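Local coordinates for protein RmpD (Hexulose-6-phosphate synthase) (Streptococcus mutans, PDB 3EXR) that is a member of the HUMPS family of TIM-barrel proteins, built as a closed eight-stranded parallel barrel and found here as two copies, at residues V116-D121 against A138-S143; V62-C67 against W85-C90; G120-D125 against K162-M167. One frame throughout, in Å; residues are numbered along the deposited sequence.

Contact 1 of 3, residues V116-D121 against A138-S143; sequences VELYGD and AIYHQS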
loop_
_atom_site.group_PDB
_atom_site.type_symbol
_atom_site.label_atom_id
_atom_site.label_comp_id
_atom_site.label_asym_id
_atom_site.label_seq_id
_atom_site.Cartn_x
_atom_site.Cartn_y
_atom_site.Cartn_z
ATOM N N VAL A 116 11.974 1.064 3.209
ATOM C CA VAL A 116 11.063 2.194 3.151
ATOM C C VAL A 116 10.917 2.682 1.697
ATOM O O VAL A 116 11.867 3.140 1.044
ATOM C CB VAL A 116 11.510 3.368 4.011
ATOM C CG1 VAL A 116 10.445 4.478 3.984
ATOM C CG2 VAL A 116 11.724 2.934 5.463
ATOM N N GLU A 117 9.682 2.613 1.211
ATOM C CA GLU A 117 9.281 3.131 -0.096
ATOM C C GLU A 117 9.028 4.631 -0.024
ATOM O O GLU A 117 8.185 5.082 0.738
ATOM C CB GLU A 117 8.031 2.381 -0.598
ATOM C CG GLU A 117 8.358 1.063 -1.321
ATOM C CD GLU A 117 8.843 1.230 -2.760
ATOM O OE1 GLU A 117 9.031 2.379 -3.201
ATOM O OE2 GLU A 117 9.037 0.212 -3.456
ATOM N N LEU A 118 9.801 5.390 -0.795
ATOM C CA LEU A 118 9.814 6.852 -0.715
ATOM C C LEU A 118 8.853 7.461 -1.712
ATOM O O LEU A 118 9.086 7.384 -2.924
ATOM C CB LEU A 118 11.240 7.371 -0.925
ATOM C CG LEU A 118 12.282 6.887 0.082
ATOM C CD1 LEU A 118 13.657 7.379 -0.309
ATOM C CD2 LEU A 118 11.991 7.351 1.496
ATOM N N TYR A 119 7.746 8.002 -1.181
ATOM C CA TYR A 119 6.733 8.724 -1.944
ATOM C C TYR A 119 6.369 10.018 -1.236
ATOM O O TYR A 119 6.269 10.061 -0.009
ATOM C CB TYR A 119 5.462 7.882 -2.107
ATOM C CG TYR A 119 5.617 6.775 -3.139
ATOM C CD1 TYR A 119 5.210 6.960 -4.452
ATOM C CD2 TYR A 119 6.248 5.568 -2.821
ATOM C CE1 TYR A 119 5.357 5.969 -5.393
ATOM C CE2 TYR A 119 6.425 4.574 -3.769
ATOM C CZ TYR A 119 5.971 4.778 -5.056
ATOM O OH TYR A 119 6.111 3.795 -6.012
ATOM N N GLY A 120 6.109 11.050 -2.032
ATOM C CA GLY A 120 5.633 12.331 -1.518
ATOM C C GLY A 120 6.691 13.086 -0.740
ATOM O O GLY A 120 7.895 12.883 -0.976
ATOM N N ASP A 121 6.245 13.918 0.196
ATOM C CA ASP A 121 7.106 14.877 0.904
ATOM C C ASP A 121 7.775 14.352 2.172
ATOM O O ASP A 121 7.629 14.926 3.276
ATOM C CB ASP A 121 6.273 16.110 1.280
ATOM C CG ASP A 121 5.741 16.828 0.082
ATOM O OD1 ASP A 121 6.496 16.969 -0.914
ATOM O OD2 ASP A 121 4.573 17.270 0.091
ATOM N N ALA A 138 16.099 1.986 1.866
ATOM C CA ALA A 138 15.129 2.913 1.284
ATOM C C ALA A 138 15.100 2.754 -0.216
ATOM O O ALA A 138 16.139 2.517 -0.839
ATOM C CB ALA A 138 15.465 4.335 1.649
ATOM N N ILE A 139 13.903 2.906 -0.796
ATOM C CA ILE A 139 13.728 2.764 -2.241
ATOM C C ILE A 139 13.414 4.135 -2.820
ATOM O O ILE A 139 12.375 4.731 -2.511
ATOM C CB ILE A 139 12.519 1.833 -2.585
ATOM C CG1 ILE A 139 12.484 0.540 -1.744
ATOM C CG2 ILE A 139 12.473 1.570 -4.066
ATOM C CD1 ILE A 139 13.703 -0.272 -1.783
ATOM N N TYR A 140 14.308 4.612 -3.673
ATOM C CA TYR A 140 14.194 5.931 -4.292
ATOM C C TYR A 140 13.804 5.793 -5.769
ATOM O O TYR A 140 14.464 5.063 -6.509
ATOM C CB TYR A 140 15.527 6.717 -4.149
ATOM C CG TYR A 140 15.393 8.176 -4.490
ATOM C CD1 TYR A 140 15.253 9.134 -3.484
ATOM C CD2 TYR A 140 15.358 8.603 -5.824
ATOM C CE1 TYR A 140 15.072 10.480 -3.787
ATOM C CE2 TYR A 140 15.172 9.952 -6.137
ATOM C CZ TYR A 140 15.038 10.881 -5.105
ATOM O OH TYR A 140 14.883 12.205 -5.393
ATOM N N HIS A 141 12.732 6.489 -6.172
ATOM C CA HIS A 141 12.206 6.485 -7.534
ATOM C C HIS A 141 12.644 7.713 -8.297
ATOM O O HIS A 141 12.590 8.832 -7.769
ATOM C CB HIS A 141 10.669 6.501 -7.497
ATOM C CG HIS A 141 10.071 5.243 -6.951
ATOM N ND1 HIS A 141 10.090 4.910 -5.610
ATOM C CD2 HIS A 141 9.435 4.234 -7.581
ATOM C CE1 HIS A 141 9.489 3.744 -5.449
ATOM N NE2 HIS A 141 9.094 3.310 -6.633
ATOM N N GLN A 142 13.043 7.527 -9.558
ATOM C CA GLN A 142 13.272 8.692 -10.405
ATOM C C GLN A 142 12.051 9.620 -10.366
ATOM O O GLN A 142 10.884 9.181 -10.358
ATOM C CB GLN A 142 13.585 8.310 -11.848
ATOM C CG GLN A 142 14.244 9.484 -12.560
ATOM C CD GLN A 142 14.450 9.306 -14.053
ATOM O OE1 GLN A 142 14.096 8.274 -14.635
ATOM N NE2 GLN A 142 15.023 10.335 -14.690
ATOM N N SER A 143 12.303 10.923 -10.310
ATOM C CA SER A 143 11.221 11.892 -10.386
ATOM C C SER A 143 10.338 11.548 -11.583
ATOM O O SER A 143 10.860 11.333 -12.688
ATOM C CB SER A 143 11.804 13.304 -10.491
ATOM O OG SER A 143 12.312 13.662 -9.199
HETATM O O HOH W 1 8.747 0.366 -5.862
HETATM O O HOH W 2 11.243 8.297 -4.348
#

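Contact 2 of 3, residues V62-C67 against W85-C90; sequences VADTKC and WMTCIC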
loop_
_atom_site.group_PDB
_atom_site.type_symbol
_atom_site.label_atom_id
_atom_site.label_comp_id
_atom_site.label_asym_id
_atom_site.label_seq_id
_atom_site.Cartn_x
_atom_site.Cartn_y
_atom_site.Cartn_z
ATOM N N VAL A 62 11.412 -10.200 -2.320
ATOM C CA VAL A 62 10.807 -8.999 -1.768
ATOM C C VAL A 62 9.291 -9.120 -1.916
ATOM O O VAL A 62 8.801 -9.448 -3.000
ATOM C CB VAL A 62 11.263 -7.746 -2.531
ATOM C CG1 VAL A 62 10.672 -6.482 -1.907
ATOM C CG2 VAL A 62 12.785 -7.659 -2.560
ATOM N N ALA A 63 8.592 -8.936 -0.795
ATOM C CA ALA A 63 7.124 -8.764 -0.808
ATOM C C ALA A 63 6.883 -7.249 -0.750
ATOM O O ALA A 63 7.030 -6.615 0.299
ATOM C CB ALA A 63 6.490 -9.464 0.372
ATOM N N ASP A 64 6.466 -6.677 -1.876
ATOM C CA ASP A 64 6.309 -5.227 -1.990
ATOM C C ASP A 64 4.895 -4.851 -1.564
ATOM O O ASP A 64 4.072 -4.513 -2.388
ATOM C CB ASP A 64 6.627 -4.814 -3.423
ATOM C CG ASP A 64 6.488 -3.334 -3.687
ATOM O OD1 ASP A 64 6.553 -2.497 -2.774
ATOM O OD2 ASP A 64 6.308 -2.960 -4.869
ATOM N N THR A 65 4.636 -4.896 -0.259
ATOM C CA THR A 65 3.292 -4.599 0.242
ATOM C C THR A 65 3.034 -3.108 0.474
ATOM O O THR A 65 1.893 -2.700 0.649
ATOM C CB THR A 65 3.017 -5.297 1.578
ATOM O OG1 THR A 65 3.992 -4.880 2.535
ATOM C CG2 THR A 65 3.164 -6.785 1.449
ATOM N N LYS A 66 4.089 -2.293 0.519
ATOM C CA LYS A 66 3.961 -0.862 0.811
ATOM C C LYS A 66 3.087 -0.680 2.048
ATOM O O LYS A 66 2.195 0.181 2.109
ATOM C CB LYS A 66 3.434 -0.102 -0.403
ATOM C CG LYS A 66 4.466 -0.074 -1.534
ATOM C CD LYS A 66 4.050 0.807 -2.705
ATOM C CE LYS A 66 5.159 0.973 -3.753
ATOM N NZ LYS A 66 5.644 -0.324 -4.352
ATOM N N CYS A 67 3.361 -1.540 3.027
ATOM C CA CYS A 67 2.598 -1.602 4.274
ATOM C C CYS A 67 2.527 -0.266 5.007
ATOM O O CYS A 67 3.551 0.384 5.243
ATOM C CB CYS A 67 3.198 -2.675 5.165
ATOM S SG CYS A 67 2.520 -2.750 6.783
ATOM N N TRP A 85 12.630 -9.525 2.299
ATOM C CA TRP A 85 12.446 -8.097 2.472
ATOM C C TRP A 85 10.994 -7.768 2.246
ATOM O O TRP A 85 10.365 -8.369 1.400
ATOM C CB TRP A 85 13.274 -7.294 1.482
ATOM C CG TRP A 85 14.752 -7.536 1.594
ATOM C CD1 TRP A 85 15.406 -8.109 2.640
ATOM C CD2 TRP A 85 15.752 -7.224 0.614
ATOM N NE1 TRP A 85 16.754 -8.167 2.379
ATOM C CE2 TRP A 85 16.996 -7.630 1.143
ATOM C CE3 TRP A 85 15.718 -6.647 -0.663
ATOM C CZ2 TRP A 85 18.191 -7.474 0.445
ATOM C CZ3 TRP A 85 16.915 -6.497 -1.372
ATOM C CH2 TRP A 85 18.130 -6.917 -0.815
ATOM N N MET A 86 10.478 -6.830 3.033
ATOM C CA MET A 86 9.147 -6.279 2.795
ATOM C C MET A 86 9.221 -4.755 2.765
ATOM O O MET A 86 9.949 -4.137 3.566
ATOM C CB MET A 86 8.164 -6.708 3.880
ATOM C CG MET A 86 6.732 -6.375 3.526
ATOM S SD MET A 86 5.510 -6.709 4.789
ATOM C CE MET A 86 5.712 -5.326 5.932
ATOM N N THR A 87 8.446 -4.139 1.875
ATOM C CA THR A 87 8.339 -2.689 1.874
ATOM C C THR A 87 7.269 -2.151 2.824
ATOM O O THR A 87 6.162 -2.707 2.957
ATOM C CB THR A 87 8.101 -2.116 0.454
ATOM O OG1 THR A 87 6.892 -2.641 -0.097
ATOM C CG2 THR A 87 9.252 -2.494 -0.514
ATOM N N CYS A 88 7.594 -1.020 3.457
ATOM C CA CYS A 88 6.601 -0.182 4.131
ATOM C C CYS A 88 6.611 1.151 3.428
ATOM O O CYS A 88 7.697 1.669 3.076
ATOM C CB CYS A 88 6.979 0.073 5.582
ATOM S SG CYS A 88 6.635 -1.253 6.734
ATOM N N ILE A 89 5.418 1.705 3.208
ATOM C CA ILE A 89 5.306 3.060 2.688
ATOM C C ILE A 89 5.876 4.020 3.745
ATOM O O ILE A 89 5.784 3.774 4.947
ATOM C CB ILE A 89 3.812 3.366 2.291
ATOM C CG1 ILE A 89 3.697 4.652 1.445
ATOM C CG2 ILE A 89 2.885 3.372 3.489
ATOM C CD1 ILE A 89 4.402 4.526 0.088
ATOM N N CYS A 90 6.474 5.115 3.305
ATOM C CA CYS A 90 7.129 6.034 4.233
ATOM C C CYS A 90 6.147 6.723 5.181
ATOM O O CYS A 90 6.561 7.284 6.194
ATOM C CB CYS A 90 7.956 7.063 3.456
ATOM S SG CYS A 90 7.031 7.964 2.183
#

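Contact 3 of 3, residues G120-D125 against K162-M167; sequences GDWTYD and KKLIEM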
loop_
_atom_site.group_PDB
_atom_site.type_symbol
_atom_site.label_atom_id
_atom_site.label_comp_id
_atom_site.label_asym_id
_atom_site.label_seq_id
_atom_site.Cartn_x
_atom_site.Cartn_y
_atom_site.Cartn_z
ATOM N N GLY A 120 6.109 11.050 -2.032
ATOM C CA GLY A 120 5.633 12.331 -1.518
ATOM C C GLY A 120 6.691 13.086 -0.740
ATOM O O GLY A 120 7.895 12.883 -0.976
ATOM N N ASP A 121 6.245 13.918 0.196
ATOM C CA ASP A 121 7.106 14.877 0.904
ATOM C C ASP A 121 7.775 14.352 2.172
ATOM O O ASP A 121 7.629 14.926 3.276
ATOM C CB ASP A 121 6.273 16.110 1.280
ATOM C CG ASP A 121 5.741 16.828 0.082
ATOM O OD1 ASP A 121 6.496 16.969 -0.914
ATOM O OD2 ASP A 121 4.573 17.270 0.091
ATOM N N TRP A 122 8.536 13.285 2.037
ATOM C CA TRP A 122 9.285 12.761 3.170
ATOM C C TRP A 122 10.489 13.649 3.451
ATOM O O TRP A 122 10.969 14.344 2.549
ATOM C CB TRP A 122 9.728 11.313 2.915
ATOM C CG TRP A 122 10.624 11.201 1.763
ATOM C CD1 TRP A 122 10.260 11.041 0.471
ATOM C CD2 TRP A 122 12.059 11.301 1.773
ATOM N NE1 TRP A 122 11.381 11.016 -0.331
ATOM C CE2 TRP A 122 12.496 11.169 0.445
ATOM C CE3 TRP A 122 13.015 11.453 2.780
ATOM C CZ2 TRP A 122 13.836 11.204 0.096
ATOM C CZ3 TRP A 122 14.340 11.513 2.437
ATOM C CH2 TRP A 122 14.746 11.374 1.099
ATOM N N THR A 123 10.956 13.632 4.691
ATOM C CA THR A 123 12.076 14.464 5.127
ATOM C C THR A 123 13.271 13.631 5.630
ATOM O O THR A 123 13.138 12.445 5.960
ATOM C CB THR A 123 11.643 15.397 6.286
ATOM O OG1 THR A 123 11.355 14.606 7.443
ATOM C CG2 THR A 123 10.395 16.199 5.944
ATOM N N TYR A 124 14.440 14.266 5.713
ATOM C CA TYR A 124 15.609 13.629 6.304
ATOM C C TYR A 124 15.465 13.412 7.835
ATOM O O TYR A 124 16.080 12.506 8.399
ATOM C CB TYR A 124 16.860 14.430 5.985
ATOM C CG TYR A 124 17.190 14.449 4.500
ATOM C CD1 TYR A 124 17.581 13.279 3.856
ATOM C CD2 TYR A 124 17.123 15.629 3.750
ATOM C CE1 TYR A 124 17.902 13.274 2.491
ATOM C CE2 TYR A 124 17.449 15.635 2.374
ATOM C CZ TYR A 124 17.821 14.447 1.759
ATOM O OH TYR A 124 18.164 14.417 0.414
ATOM N N ASP A 125 14.650 14.230 8.498
ATOM C CA ASP A 125 14.370 14.006 9.913
ATOM C C ASP A 125 13.583 12.704 10.086
ATOM O O ASP A 125 13.892 11.902 10.971
ATOM C CB ASP A 125 13.644 15.208 10.532
ATOM C CG ASP A 125 14.506 16.465 10.514
ATOM O OD1 ASP A 125 15.724 16.367 10.785
ATOM O OD2 ASP A 125 14.034 17.559 10.189
ATOM N N LYS A 162 22.507 10.319 -2.900
ATOM C CA LYS A 162 23.796 10.445 -2.238
ATOM C C LYS A 162 23.660 10.739 -0.749
ATOM O O LYS A 162 24.380 10.156 0.064
ATOM C CB LYS A 162 24.634 11.530 -2.912
ATOM C CG LYS A 162 25.179 11.101 -4.238
ATOM C CD LYS A 162 25.570 12.297 -5.084
ATOM C CE LYS A 162 26.064 11.881 -6.455
ATOM N NZ LYS A 162 26.625 13.046 -7.274
ATOM N N LYS A 163 22.728 11.620 -0.408
ATOM C CA LYS A 163 22.541 12.015 0.990
ATOM C C LYS A 163 22.008 10.873 1.841
ATOM O O LYS A 163 22.433 10.694 2.978
ATOM C CB LYS A 163 21.636 13.239 1.091
ATOM C CG LYS A 163 21.379 13.733 2.540
ATOM C CD LYS A 163 22.664 14.114 3.285
ATOM C CE LYS A 163 22.503 15.409 4.106
ATOM N NZ LYS A 163 21.541 15.318 5.239
ATOM N N LEU A 164 21.064 10.104 1.304
ATOM C CA LEU A 164 20.563 8.942 2.032
ATOM C C LEU A 164 21.647 7.898 2.283
ATOM O O LEU A 164 21.723 7.312 3.359
ATOM C CB LEU A 164 19.383 8.318 1.297
ATOM C CG LEU A 164 18.098 9.100 1.209
ATOM C CD1 LEU A 164 17.205 8.426 0.187
ATOM C CD2 LEU A 164 17.384 9.197 2.579
ATOM N N ILE A 165 22.513 7.696 1.292
ATOM C CA ILE A 165 23.621 6.753 1.414
ATOM C C ILE A 165 24.554 7.247 2.533
ATOM O O ILE A 165 24.973 6.469 3.393
ATOM C CB ILE A 165 24.388 6.602 0.065
ATOM C CG1 ILE A 165 23.534 5.822 -0.946
ATOM C CG2 ILE A 165 25.749 5.930 0.283
ATOM C CD1 ILE A 165 24.017 5.848 -2.402
ATOM N N GLU A 166 24.825 8.553 2.536
ATOM C CA GLU A 166 25.737 9.116 3.528
ATOM C C GLU A 166 25.167 9.011 4.937
ATOM O O GLU A 166 25.905 8.808 5.891
ATOM C CB GLU A 166 26.131 10.540 3.170
ATOM C CG GLU A 166 27.249 10.598 2.116
ATOM C CD GLU A 166 28.284 9.448 2.202
ATOM O OE1 GLU A 166 28.334 8.581 1.284
ATOM O OE2 GLU A 166 29.073 9.418 3.173
ATOM N N MET A 167 23.843 9.094 5.061
ATOM C CA MET A 167 23.163 8.905 6.354
ATOM C C MET A 167 23.271 7.473 6.875
ATOM O O MET A 167 23.038 7.232 8.050
ATOM C CB MET A 167 21.680 9.273 6.231
ATOM C CG MET A 167 21.437 10.755 6.117
ATOM S SD MET A 167 19.687 11.153 6.023
ATOM C CE MET A 167 19.200 10.952 7.685
#

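Contact 1 of 3, residues V116-D121 against A138-S143
The carbonyl oxygen of Val116 takes the shortest direct hydrogen bond of this contact, from Ile139 N at 2.8 Å, and it also accepts a CA-H...O contact from Ala138, with CA 3.3 Å from Val116 O. One step on, Leu118 N donates to Ile139 O over 3.2 Å, in the carbonyl plane. From there water takes over: a single molecule donates to Leu118 O and accepts from His141 N, bridging the two backbones. The side chain of Leu118 packs on the barrel's outer layer, its CD1 lying 4.0 Å from Tyr140 CD1 and equally far from Ala138 CB; Trp130 and Leu164 from the surrounding helices close round it. On the face of Glu117 and Ile139, the glutamate chain bends at its second torsion (chi2 -78°) and lays its carboxylate against CB and CG2 of Ile139. Over one face of the His141 imidazole, toward its rim, comes Tyr119 CZ, the two ring planes inclined at 51°; the Tyr119 hydroxyl is bonded to Asp69 of the second subunit. Adjacent parallel strands with polar side chains gathered at their C-terminal ends are characteristic of the mouth of a TIM barrel.

Contact 2 of 3, residues V62-C67 against W85-C90
Thr87 OG1 joins the two strands in the closely packed part of the contact: it donates to Asp64 OD1 at 2.7 Å and accepts from Lys66 N at 2.9 Å. Its first torsion (chi1 60°) sets the hydroxyl between backbone N and carbonyl carbon, turned to the other strand. Asp64 OD1 receives this bond on its anti lone pair and Lys66 NZ on its syn lone pair, so two donors fix the carboxylate's rotation; Lys66 NZ also forms a salt bridge through Asp64 OD2. In the backbone ladder, Ala63 N donates to Trp85 O and Thr87 N to Ala63 O. On the face of Ala63, Met86 and Cys67, Met86 crosses Thr65 at about a right angle, and its bent end puts CE 3.7 Å from Cys67 CB. Val62 CG2 meets Trp85 CE3 at 3.6 Å. Looser are the side chains of partly exposed Lys66 and of Ile89, with Lys66 CB 4.4 Å from Ile89 CB, although Ile89 N still donates to Cys67 O, a bent bond from above the carbonyl plane. Ala68 and Ser91 of the second subunit pack against Lys66 and Ile89, respectively. A two-residue shift in pairing between Ala63 and Cys67 marks a beta bulge within a beta-alpha-beta unit, the repeating element of a TIM barrel.

Contact 3 of 3, residues G120-D125 against K162-M167
The ring of Tyr124 presents different sides to three residues of helix 155-167. Over one face lies Lys163, its NZ 4.6 Å from the ring centroid and 14° off the normal, a cation-pi arrangement. In this lysine CG extends away from the main-chain N (chi1 -180°), and the chain then folds at each later torsion, curling back so that CG also rests against the ring, 3.5 Å from Tyr124 CE1. At the ring's edge, near its plane, is Leu164 CD2, 4.1 Å from the same Tyr124 CE1. Met167 comes obliquely, with SD 3.7 Å from Tyr124 CD1, a Met-aromatic contact, and a bend at its last torsion (chi3 76°) swings Met167 CE to 3.6 Å from Tyr124 O. Trp122 and Leu164 approach each other from opposite directions: the far end of the indole's six-membered ring, Trp122 CH2, touches Leu164 CD2 at 3.7 Å, and Lys160 makes a cation-pi contact with the same indole. The packing grades from buried Leu164 to exposed Lys163 on the surface. Helices 124-132 and 155-167 of the outer layer thus meet beside the strands, a packing characteristic of the helical shell of a TIM barrel.

Along the chain contact 2 closes before contacts 1 and 3 open, and these two share Gly120 and Asp121. Contacts 1 and 2 lie in one closed sheet, their centres about 12 Å apart; because strands 85-89 and 113-117 are neighbours, the two contacts join four consecutive strands, from 60-67 to 137-141, with probable backbone hydrogen bonds between Glu117 and both Cys88 and Cys90. Contact 3 sits about 10 Å from contact 1 between centres, in the outer layer, and meets it where Leu164 packs on Tyr140. Contacts 2 and 3 are about 18 Å apart at their centres and do not touch. Together they sample the barrel wall and its helical covering. Contacts 1 and 2 pack on the second subunit, to which Asp121 adds a weak hydrogen bond.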